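PDB 2Z4T: beta-galactoside alpha-2,6-sialyltransferase from Photobacterium sp., which probably transfers sialic acid from CMP-sialic acid to the galactose of acceptors such as lactose, forming an alpha-2,6 linkage. Local coordinates for residues A[82-87]-A[191-196]; A[338-343]-A[435-440]; A[372-377]-A[464-469]. All blocks are in the same frame, centred on the assembly; numbering follows the deposited sequence. Where two conformers were deposited one is given.

Interaction 1. Residues A[82-87]-A[191-196]; sequences PRLDDD and KHRLNV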
loop_
_atom_site.group_PDB
_atom_site.type_symbol
_atom_site.label_atom_id
_atom_site.label_comp_id
_atom_site.label_asym_id
_atom_site.label_seq_id
_atom_site.Cartn_x
_atom_site.Cartn_y
_atom_site.Cartn_z
ATOM N N PRO A 82 31.346 -11.458 -1.554
ATOM C CA PRO A 82 31.371 -12.919 -1.497
ATOM C C PRO A 82 29.964 -13.491 -1.364
ATOM O O PRO A 82 29.002 -12.727 -1.191
ATOM C CB PRO A 82 32.163 -13.206 -0.225
ATOM C CG PRO A 82 31.893 -12.064 0.652
ATOM C CD PRO A 82 31.676 -10.857 -0.251
ATOM N N ARG A 83 29.851 -14.816 -1.472
ATOM C CA ARG A 83 28.629 -15.529 -1.147
ATOM C C ARG A 83 28.690 -15.824 0.340
ATOM O O ARG A 83 29.676 -16.372 0.821
ATOM C CB ARG A 83 28.548 -16.834 -1.924
ATOM C CG ARG A 83 28.422 -16.634 -3.394
ATOM C CD ARG A 83 28.123 -17.918 -4.101
ATOM N NE ARG A 83 29.327 -18.694 -4.384
ATOM C CZ ARG A 83 29.307 -19.918 -4.910
ATOM N NH1 ARG A 83 28.146 -20.506 -5.209
ATOM N NH2 ARG A 83 30.449 -20.561 -5.131
ATOM N N LEU A 84 27.641 -15.460 1.074
ATOM C CA LEU A 84 27.678 -15.580 2.533
ATOM C C LEU A 84 26.468 -16.299 3.082
ATOM O O LEU A 84 25.464 -16.457 2.386
ATOM C CB LEU A 84 27.773 -14.200 3.189
ATOM C CG LEU A 84 28.947 -13.309 2.822
ATOM C CD1 LEU A 84 28.697 -11.897 3.362
ATOM C CD2 LEU A 84 30.260 -13.922 3.360
ATOM N N ASP A 85 26.584 -16.730 4.339
ATOM C CA ASP A 85 25.470 -17.279 5.095
ATOM C C ASP A 85 24.865 -16.220 6.010
ATOM O O ASP A 85 23.690 -16.302 6.343
ATOM C CB ASP A 85 25.958 -18.452 5.926
ATOM C CG ASP A 85 26.468 -19.596 5.069
ATOM O OD1 ASP A 85 25.811 -19.931 4.059
ATOM O OD2 ASP A 85 27.534 -20.157 5.401
ATOM N N ASP A 86 25.688 -15.247 6.413
ATOM C CA ASP A 86 25.315 -14.194 7.351
ATOM C C ASP A 86 25.985 -12.907 6.933
ATOM O O ASP A 86 27.173 -12.902 6.578
ATOM C CB ASP A 86 25.789 -14.535 8.763
ATOM C CG ASP A 86 25.223 -15.837 9.266
ATOM O OD1 ASP A 86 23.983 -16.001 9.261
ATOM O OD2 ASP A 86 26.012 -16.701 9.672
ATOM N N ASP A 87 25.231 -11.817 6.982
ATOM C CA ASP A 87 25.742 -10.492 6.694
ATOM C C ASP A 87 27.070 -10.267 7.390
ATOM O O ASP A 87 27.280 -10.734 8.509
ATOM C CB ASP A 87 24.733 -9.427 7.137
ATOM C CG ASP A 87 23.397 -9.523 6.383
ATOM O OD1 ASP A 87 23.252 -10.393 5.468
ATOM O OD2 ASP A 87 22.486 -8.712 6.708
ATOM N N LYS A 191 20.095 -15.936 -7.029
ATOM C CA LYS A 191 20.701 -15.371 -5.835
ATOM C C LYS A 191 21.116 -16.472 -4.864
ATOM O O LYS A 191 20.380 -17.454 -4.656
ATOM C CB LYS A 191 19.731 -14.389 -5.176
ATOM C CG LYS A 191 19.432 -13.167 -6.053
ATOM C CD LYS A 191 20.727 -12.473 -6.422
ATOM C CE LYS A 191 20.507 -11.019 -6.771
ATOM N NZ LYS A 191 19.909 -10.910 -8.116
ATOM N N HIS A 192 22.282 -16.343 -4.253
ATOM C CA HIS A 192 22.660 -17.486 -3.449
ATOM C C HIS A 192 21.934 -17.655 -2.129
ATOM O O HIS A 192 21.678 -18.806 -1.758
ATOM C CB HIS A 192 24.153 -17.840 -3.495
ATOM C CG HIS A 192 24.503 -18.592 -4.738
ATOM N ND1 HIS A 192 24.713 -19.952 -4.753
ATOM C CD2 HIS A 192 24.555 -18.189 -6.030
ATOM C CE1 HIS A 192 24.936 -20.345 -5.994
ATOM N NE2 HIS A 192 24.844 -19.295 -6.787
ATOM N N ARG A 193 21.531 -16.561 -1.485
ATOM C CA ARG A 193 20.550 -16.589 -0.402
ATOM C C ARG A 193 19.621 -15.410 -0.745
ATOM O O ARG A 193 20.072 -14.442 -1.352
ATOM C CB ARG A 193 21.204 -16.420 0.979
ATOM C CG ARG A 193 22.003 -15.116 1.120
ATOM C CD ARG A 193 22.625 -14.922 2.486
ATOM N NE ARG A 193 23.564 -13.796 2.456
ATOM C CZ ARG A 193 23.808 -12.983 3.490
ATOM N NH1 ARG A 193 23.169 -13.155 4.656
ATOM N NH2 ARG A 193 24.677 -11.985 3.359
ATOM N N LEU A 194 18.338 -15.506 -0.382
ATOM C CA LEU A 194 17.349 -14.489 -0.735
ATOM C C LEU A 194 16.326 -14.305 0.377
ATOM O O LEU A 194 15.653 -15.267 0.777
ATOM C CB LEU A 194 16.644 -14.827 -2.063
ATOM C CG LEU A 194 15.737 -13.733 -2.656
ATOM C CD1 LEU A 194 16.541 -12.480 -3.108
ATOM C CD2 LEU A 194 14.860 -14.268 -3.802
ATOM N N ASN A 195 16.250 -13.079 0.897
ATOM C CA ASN A 195 15.149 -12.684 1.765
ATOM C C ASN A 195 13.994 -12.137 0.927
ATOM O O ASN A 195 14.195 -11.254 0.083
ATOM C CB ASN A 195 15.599 -11.655 2.809
ATOM C CG ASN A 195 16.486 -12.265 3.887
ATOM O OD1 ASN A 195 16.428 -13.470 4.170
ATOM N ND2 ASN A 195 17.317 -11.433 4.491
ATOM N N VAL A 196 12.801 -12.687 1.142
ATOM C CA VAL A 196 11.587 -12.207 0.460
ATOM C C VAL A 196 10.547 -11.679 1.455
ATOM O O VAL A 196 10.211 -12.345 2.443
ATOM C CB VAL A 196 10.937 -13.304 -0.424
ATOM C CG1 VAL A 196 9.653 -12.799 -1.054
ATOM C CG2 VAL A 196 11.898 -13.767 -1.495
#
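R83 reaches over one face of the H192 ring. Its CD lies 4.0 Å from the centroid of the H192 ring, a CH-pi contact 20° off the ring normal. NH1 of R83 sits above the same ring, displaced toward its rim. The guanidinium stands upright on the ring, the two planes perpendicular, and turns its edge to it. H192 was modelled in two conformers, so this CH-pi contact is given for one of them and is doubtful in detail.

The second flat group is the guanidinium of R193. CB of L84 and the backbone N of D86 lie over one face. OD1 of D87 lies at the edge, 2.9 Å from NH1 of R193, and also accepts from NH2. Both bonds are weak and bent well away from straight. One carboxylate oxygen thus sits between the two nitrogens, in a salt bridge whose planes are 69° apart.

Here the immunoglobulin-like beta-sandwich domain meets the GT-B catalytic part. The loop between strands 77-80 and 88-98 touches the entry to strand 194-201. R193 runs extended from CG to NE and lies alongside L84. Its CD is 3.2 Å from O of L84.

The charges are shared with the surroundings. NH2 of R193 also forms a salt bridge with D36, which accepts a bond from the backbone N of L84 as well. OD1 of D87 takes a further bond from the backbone N of A114, which probably helps to fix the carboxylate beside R193.

Interaction 2. Residues A[338-343]-A[435-440]; sequences VNFDKQ and MMTDML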
loop_
_atom_site.group_PDB
_atom_site.type_symbol
_atom_site.label_atom_id
_atom_site.label_comp_id
_atom_site.label_asym_id
_atom_site.label_seq_id
_atom_site.Cartn_x
_atom_site.Cartn_y
_atom_site.Cartn_z
ATOM N N VAL A 338 1.147 9.578 -5.766
ATOM C CA VAL A 338 -0.320 9.532 -5.704
ATOM C C VAL A 338 -1.016 10.639 -6.548
ATOM O O VAL A 338 -2.236 10.662 -6.643
ATOM C CB VAL A 338 -0.880 9.499 -4.228
ATOM C CG1 VAL A 338 -0.084 8.514 -3.354
ATOM C CG2 VAL A 338 -0.883 10.907 -3.606
ATOM N N ASN A 339 -0.227 11.520 -7.166
ATOM C CA ASN A 339 -0.722 12.674 -7.949
ATOM C C ASN A 339 -1.589 13.685 -7.192
ATOM O O ASN A 339 -2.540 14.256 -7.738
ATOM C CB ASN A 339 -1.371 12.258 -9.281
ATOM C CG ASN A 339 -0.444 11.404 -10.148
ATOM O OD1 ASN A 339 0.761 11.626 -10.185
ATOM N ND2 ASN A 339 -1.007 10.410 -10.831
ATOM N N PHE A 340 -1.235 13.913 -5.933
ATOM C CA PHE A 340 -1.884 14.952 -5.154
ATOM C C PHE A 340 -1.100 16.267 -5.179
ATOM O O PHE A 340 -0.002 16.381 -4.627
ATOM C CB PHE A 340 -2.150 14.496 -3.712
ATOM C CG PHE A 340 -2.884 15.524 -2.876
ATOM C CD1 PHE A 340 -3.884 16.325 -3.440
ATOM C CD2 PHE A 340 -2.587 15.679 -1.529
ATOM C CE1 PHE A 340 -4.566 17.259 -2.675
ATOM C CE2 PHE A 340 -3.264 16.616 -0.762
ATOM C CZ PHE A 340 -4.259 17.415 -1.345
ATOM N N ASP A 341 -1.667 17.256 -5.844
ATOM C CA ASP A 341 -1.114 18.592 -5.799
ATOM C C ASP A 341 -1.808 19.370 -4.663
ATOM O O ASP A 341 -2.896 19.931 -4.828
ATOM C CB ASP A 341 -1.293 19.267 -7.157
ATOM C CG ASP A 341 -0.674 20.659 -7.216
ATOM O OD1 ASP A 341 -0.056 21.143 -6.221
ATOM O OD2 ASP A 341 -0.823 21.271 -8.290
ATOM N N LYS A 342 -1.159 19.371 -3.511
ATOM C CA LYS A 342 -1.701 19.948 -2.303
ATOM C C LYS A 342 -1.904 21.447 -2.388
ATOM O O LYS A 342 -2.974 21.952 -2.011
ATOM C CB LYS A 342 -0.788 19.614 -1.137
ATOM C CG LYS A 342 -1.220 20.198 0.159
ATOM C CD LYS A 342 -0.380 19.694 1.302
ATOM C CE LYS A 342 -0.464 20.705 2.428
ATOM N NZ LYS A 342 -0.282 20.064 3.746
ATOM N N GLN A 343 -0.883 22.160 -2.880
ATOM C CA GLN A 343 -0.922 23.626 -2.954
ATOM C C GLN A 343 -2.097 24.085 -3.862
ATOM O O GLN A 343 -2.761 25.097 -3.586
ATOM C CB GLN A 343 0.463 24.189 -3.370
ATOM C CG GLN A 343 0.645 25.756 -3.406
ATOM C CD GLN A 343 0.043 26.498 -2.182
ATOM O OE1 GLN A 343 0.436 26.270 -1.029
ATOM N NE2 GLN A 343 -0.918 27.387 -2.446
ATOM N N MET A 435 -6.558 13.322 4.516
ATOM C CA MET A 435 -6.484 13.260 5.969
ATOM C C MET A 435 -5.042 13.402 6.453
ATOM O O MET A 435 -4.781 14.197 7.345
ATOM C CB MET A 435 -7.071 11.960 6.505
ATOM C CG MET A 435 -7.155 11.896 8.029
ATOM S SD MET A 435 -7.598 10.222 8.576
ATOM C CE MET A 435 -6.122 9.344 8.027
ATOM N N MET A 436 -4.130 12.637 5.853
ATOM C CA MET A 436 -2.725 12.595 6.260
ATOM C C MET A 436 -1.998 13.893 5.981
ATOM O O MET A 436 -1.034 14.211 6.682
ATOM C CB MET A 436 -1.980 11.450 5.571
ATOM C CG MET A 436 -2.482 10.067 5.979
ATOM S SD MET A 436 -1.382 8.773 5.452
ATOM C CE MET A 436 -1.739 8.679 3.700
ATOM N N THR A 437 -2.451 14.637 4.973
ATOM C CA THR A 437 -1.833 15.914 4.643
ATOM C C THR A 437 -2.540 17.108 5.310
ATOM O O THR A 437 -2.197 18.276 5.057
ATOM C CB THR A 437 -1.758 16.131 3.117
ATOM O OG1 THR A 437 -3.073 16.048 2.558
ATOM C CG2 THR A 437 -0.821 15.063 2.429
ATOM N N ASP A 438 -3.516 16.815 6.176
ATOM C CA ASP A 438 -4.282 17.863 6.872
ATOM C C ASP A 438 -4.991 18.778 5.867
ATOM O O ASP A 438 -4.919 19.991 5.964
ATOM C CB ASP A 438 -3.373 18.660 7.820
ATOM C CG ASP A 438 -4.154 19.564 8.757
ATOM O OD1 ASP A 438 -5.308 19.210 9.151
ATOM O OD2 ASP A 438 -3.613 20.649 9.110
ATOM N N MET A 439 -5.660 18.161 4.896
ATOM C CA MET A 439 -6.308 18.839 3.774
ATOM C C MET A 439 -7.780 18.447 3.728
ATOM O O MET A 439 -8.425 18.482 2.674
ATOM C CB MET A 439 -5.635 18.457 2.451
ATOM C CG MET A 439 -4.294 19.152 2.164
ATOM S SD MET A 439 -4.407 20.954 2.301
ATOM C CE MET A 439 -5.356 21.383 0.835
ATOM N N LEU A 440 -8.308 18.055 4.879
ATOM C CA LEU A 440 -9.736 17.854 5.005
ATOM C C LEU A 440 -10.466 19.194 4.905
ATOM O O LEU A 440 -10.032 20.198 5.470
ATOM C CB LEU A 440 -10.050 17.144 6.325
ATOM C CG LEU A 440 -10.152 15.605 6.360
ATOM C CD1 LEU A 440 -9.692 14.899 5.106
ATOM C CD2 LEU A 440 -9.504 15.036 7.632
#
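T437 and M439 belong to the Schellman motif that ends helix 431-436, and F340 and K342 pack against it. D438, with positive phi, is the C-prime residue. Its N bonds to O of M435 at 3.1 Å, and M439 N bonds back to O of L434.

The polar link comes from K342. Its NZ donates to O of T437 at 2.9 Å, in the carbonyl plane, with a C=O...donor angle of 148°. CG of K342 is anti to the backbone N (chi1 178°) and the chain stays extended beyond it. This carries the ammonium group across to the helix end. A positive charge beside C-terminal carbonyls probably interacts favourably with the helix dipole.

F340 presents its ring edge. CE2 of F340 comes within 3.4 Å of OG1 of T437, whose main bond is to O of V433, one turn back in the helix. CG of M439 lies at the ring edge, in its plane, 3.9 Å from CZ of F340. CA of K342 sits over one ring face, toward the rim.

The partners join two helix ends in the C-terminal half of the GT-B fold. Helix 328-338 closes in a second Schellman motif at N339, and helix 342-349 starts after D341, its N-cap. F340 lies in the link between these helices.

M439 bends at chi2 and chi3 and crosses the lysine chain. CG of M439 meets CG of K342 at 3.8 Å, with SD close to the same carbon. CE of M439 ends 3.8 Å from the backbone O of K342. Backbone O of M439 bonds to OH of Y349, a residue of a magnesium site.

Interaction 3. Residues A[372-377]-A[464-469]; sequences EYYAKQ and VFTSTE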
loop_
_atom_site.group_PDB
_atom_site.type_symbol
_atom_site.label_atom_id
_atom_site.label_comp_id
_atom_site.label_asym_id
_atom_site.label_seq_id
_atom_site.Cartn_x
_atom_site.Cartn_y
_atom_site.Cartn_z
ATOM N N GLU A 372 -25.195 4.377 -14.742
ATOM C CA GLU A 372 -25.888 5.634 -15.021
ATOM C C GLU A 372 -26.840 5.954 -13.885
ATOM O O GLU A 372 -27.017 7.120 -13.507
ATOM C CB GLU A 372 -26.605 5.606 -16.365
ATOM C CG GLU A 372 -25.620 5.495 -17.519
ATOM C CD GLU A 372 -26.280 5.433 -18.883
ATOM O OE1 GLU A 372 -27.440 4.955 -18.987
ATOM O OE2 GLU A 372 -25.617 5.852 -19.866
ATOM N N TYR A 373 -27.421 4.896 -13.324
ATOM C CA TYR A 373 -28.346 5.007 -12.207
ATOM C C TYR A 373 -27.563 5.483 -10.974
ATOM O O TYR A 373 -28.052 6.310 -10.201
ATOM C CB TYR A 373 -29.028 3.658 -11.965
ATOM C CG TYR A 373 -29.709 3.552 -10.633
ATOM C CD1 TYR A 373 -30.867 4.295 -10.353
ATOM C CD2 TYR A 373 -29.206 2.717 -9.643
ATOM C CE1 TYR A 373 -31.493 4.204 -9.120
ATOM C CE2 TYR A 373 -29.833 2.622 -8.385
ATOM C CZ TYR A 373 -30.971 3.363 -8.136
ATOM O OH TYR A 373 -31.591 3.268 -6.906
ATOM N N TYR A 374 -26.340 4.963 -10.830
ATOM C CA TYR A 374 -25.414 5.389 -9.789
ATOM C C TYR A 374 -25.061 6.866 -9.936
ATOM O O TYR A 374 -24.985 7.586 -8.940
ATOM C CB TYR A 374 -24.147 4.518 -9.783
ATOM C CG TYR A 374 -24.224 3.348 -8.827
ATOM C CD1 TYR A 374 -25.230 2.376 -8.953
ATOM C CD2 TYR A 374 -23.305 3.217 -7.780
ATOM C CE1 TYR A 374 -25.320 1.297 -8.050
ATOM C CE2 TYR A 374 -23.390 2.135 -6.865
ATOM C CZ TYR A 374 -24.396 1.182 -7.014
ATOM O OH TYR A 374 -24.475 0.128 -6.125
ATOM N N ALA A 375 -24.869 7.334 -11.166
ATOM C CA ALA A 375 -24.543 8.727 -11.349
ATOM C C ALA A 375 -25.744 9.577 -10.949
ATOM O O ALA A 375 -25.603 10.556 -10.199
ATOM C CB ALA A 375 -24.148 8.996 -12.762
ATOM N N LYS A 376 -26.926 9.191 -11.424
ATOM C CA LYS A 376 -28.118 9.993 -11.211
ATOM C C LYS A 376 -28.468 10.072 -9.715
ATOM O O LYS A 376 -28.841 11.135 -9.216
ATOM C CB LYS A 376 -29.271 9.527 -12.108
ATOM C CG LYS A 376 -30.681 9.955 -11.656
ATOM C CD LYS A 376 -31.738 9.606 -12.723
ATOM C CE LYS A 376 -33.061 9.079 -12.136
ATOM N NZ LYS A 376 -33.804 10.169 -11.465
ATOM N N GLN A 377 -28.285 8.971 -9.000
ATOM C CA GLN A 377 -28.500 8.956 -7.551
ATOM C C GLN A 377 -27.519 9.833 -6.740
ATOM O O GLN A 377 -27.925 10.520 -5.785
ATOM C CB GLN A 377 -28.503 7.526 -7.019
ATOM C CG GLN A 377 -29.749 6.720 -7.429
ATOM C CD GLN A 377 -31.084 7.458 -7.189
ATOM O OE1 GLN A 377 -31.392 7.860 -6.066
ATOM N NE2 GLN A 377 -31.866 7.648 -8.263
ATOM N N VAL A 464 -24.591 8.122 3.069
ATOM C CA VAL A 464 -25.776 7.572 2.441
ATOM C C VAL A 464 -25.410 6.236 1.851
ATOM O O VAL A 464 -24.367 6.104 1.209
ATOM C CB VAL A 464 -26.352 8.514 1.362
ATOM C CG1 VAL A 464 -27.512 7.847 0.630
ATOM C CG2 VAL A 464 -26.796 9.826 1.991
ATOM N N PHE A 465 -26.262 5.249 2.087
ATOM C CA PHE A 465 -26.073 3.924 1.543
ATOM C C PHE A 465 -26.857 3.749 0.257
ATOM O O PHE A 465 -27.864 4.406 0.019
ATOM C CB PHE A 465 -26.509 2.857 2.548
ATOM C CG PHE A 465 -25.655 2.791 3.770
ATOM C CD1 PHE A 465 -24.707 1.789 3.906
ATOM C CD2 PHE A 465 -25.802 3.721 4.790
ATOM C CE1 PHE A 465 -23.907 1.727 5.049
ATOM C CE2 PHE A 465 -25.000 3.662 5.934
ATOM C CZ PHE A 465 -24.049 2.672 6.060
ATOM N N THR A 466 -26.362 2.820 -0.539
ATOM C CA THR A 466 -26.886 2.372 -1.808
ATOM C C THR A 466 -28.293 1.732 -1.776
ATOM O O THR A 466 -28.672 1.083 -0.825
ATOM C CB THR A 466 -25.809 1.411 -2.330
ATOM O OG1 THR A 466 -24.894 2.154 -3.155
ATOM C CG2 THR A 466 -26.356 0.171 -3.036
ATOM N N SER A 467 -29.065 1.951 -2.829
ATOM C CA SER A 467 -30.357 1.309 -3.022
ATOM C C SER A 467 -30.386 0.832 -4.456
ATOM O O SER A 467 -29.714 1.404 -5.310
ATOM C CB SER A 467 -31.502 2.300 -2.808
ATOM O OG SER A 467 -31.666 2.620 -1.445
ATOM N N THR A 468 -31.150 -0.218 -4.732
ATOM C CA THR A 468 -31.312 -0.676 -6.124
ATOM C C THR A 468 -32.569 0.002 -6.663
ATOM O O THR A 468 -33.259 0.705 -5.910
ATOM C CB THR A 468 -31.406 -2.234 -6.256
ATOM O OG1 THR A 468 -32.415 -2.750 -5.369
ATOM C CG2 THR A 468 -30.055 -2.910 -5.947
ATOM N N GLU A 469 -32.867 -0.181 -7.951
ATOM C CA GLU A 469 -34.108 0.375 -8.522
ATOM C C GLU A 469 -35.352 -0.419 -8.076
ATOM O O GLU A 469 -36.474 -0.159 -8.524
ATOM C CB GLU A 469 -34.030 0.422 -10.048
ATOM C CG GLU A 469 -32.929 1.305 -10.596
ATOM C CD GLU A 469 -33.235 1.814 -11.994
ATOM O OE1 GLU A 469 -32.362 1.679 -12.883
ATOM O OE2 GLU A 469 -34.348 2.349 -12.201
HETATM O O HOH W 1 -27.743 -0.836 -5.781
#
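Y373 reaches from helix 371-386 to the chain beyond strand 460-465, and it meets E469 from CB onward. CB of Y373 is 4.0 Å from OE1 of E469. CG of the ring comes next, near both OE1 and CG of E469. CD1 and CE1 of Y373 each lie 3.6 Å from CG of E469. That methylene is centred over the ring, 12° off its normal, in a CH-pi contact. The carboxylate of E469 continues nearly parallel to the ring, with the planes 14° apart. Over the opposite face, toward the rim, lies CG of Q377, one helical turn along.

Across the ring, CE2 of Y373 is 3.3 Å from O of S467, which sits at the ring edge and in its plane. At the tip, OH of Y373 is 3.1 Å from O of S467 and 3.2 Å from O of T468. It has one proton for these two carbonyls, and which one takes it is not settled. CG of Y373 is anti to the backbone N (chi1 164°), which directs the ring toward 467-469.

Y374 gives a second, looser contact. Its OH touches CG2 of T466 at 3.6 Å, the two side chains crossing at about a right angle. A water links this OH weakly to O of S467. The Y374 ring also packs edge-to-face with W500.

Strand 460-465 belongs to the parallel sheet of the C-terminal, Rossmann-like half of the GT-B fold, and helix 371-386 follows strand 356-360 of that sheet. The phenol of Y373 addresses backbone carbonyls and E469 offers its methylene to the ring, so the contact probably relies more on these than on charge pairing.

In the fold
Interaction 2 is the buried contact; interactions 1 and 3 lie at the surface. Interaction 1 joins the immunoglobulin-like domain to the catalytic part and sits on the opposite side of the chain's centre from the other two. It is the one with a salt bridge across its segments. Interactions 2 and 3 both belong to the C-terminal half, and their segments alternate along the chain, yet their centres are 28 Å apart. They hold different elements: helix ends in 338-343/435-440, a helix and the exit of a strand in 372-377/464-469. Backbone carbonyls serve both, approached by a lysine in interaction 2 and a tyrosine hydroxyl in interaction 3.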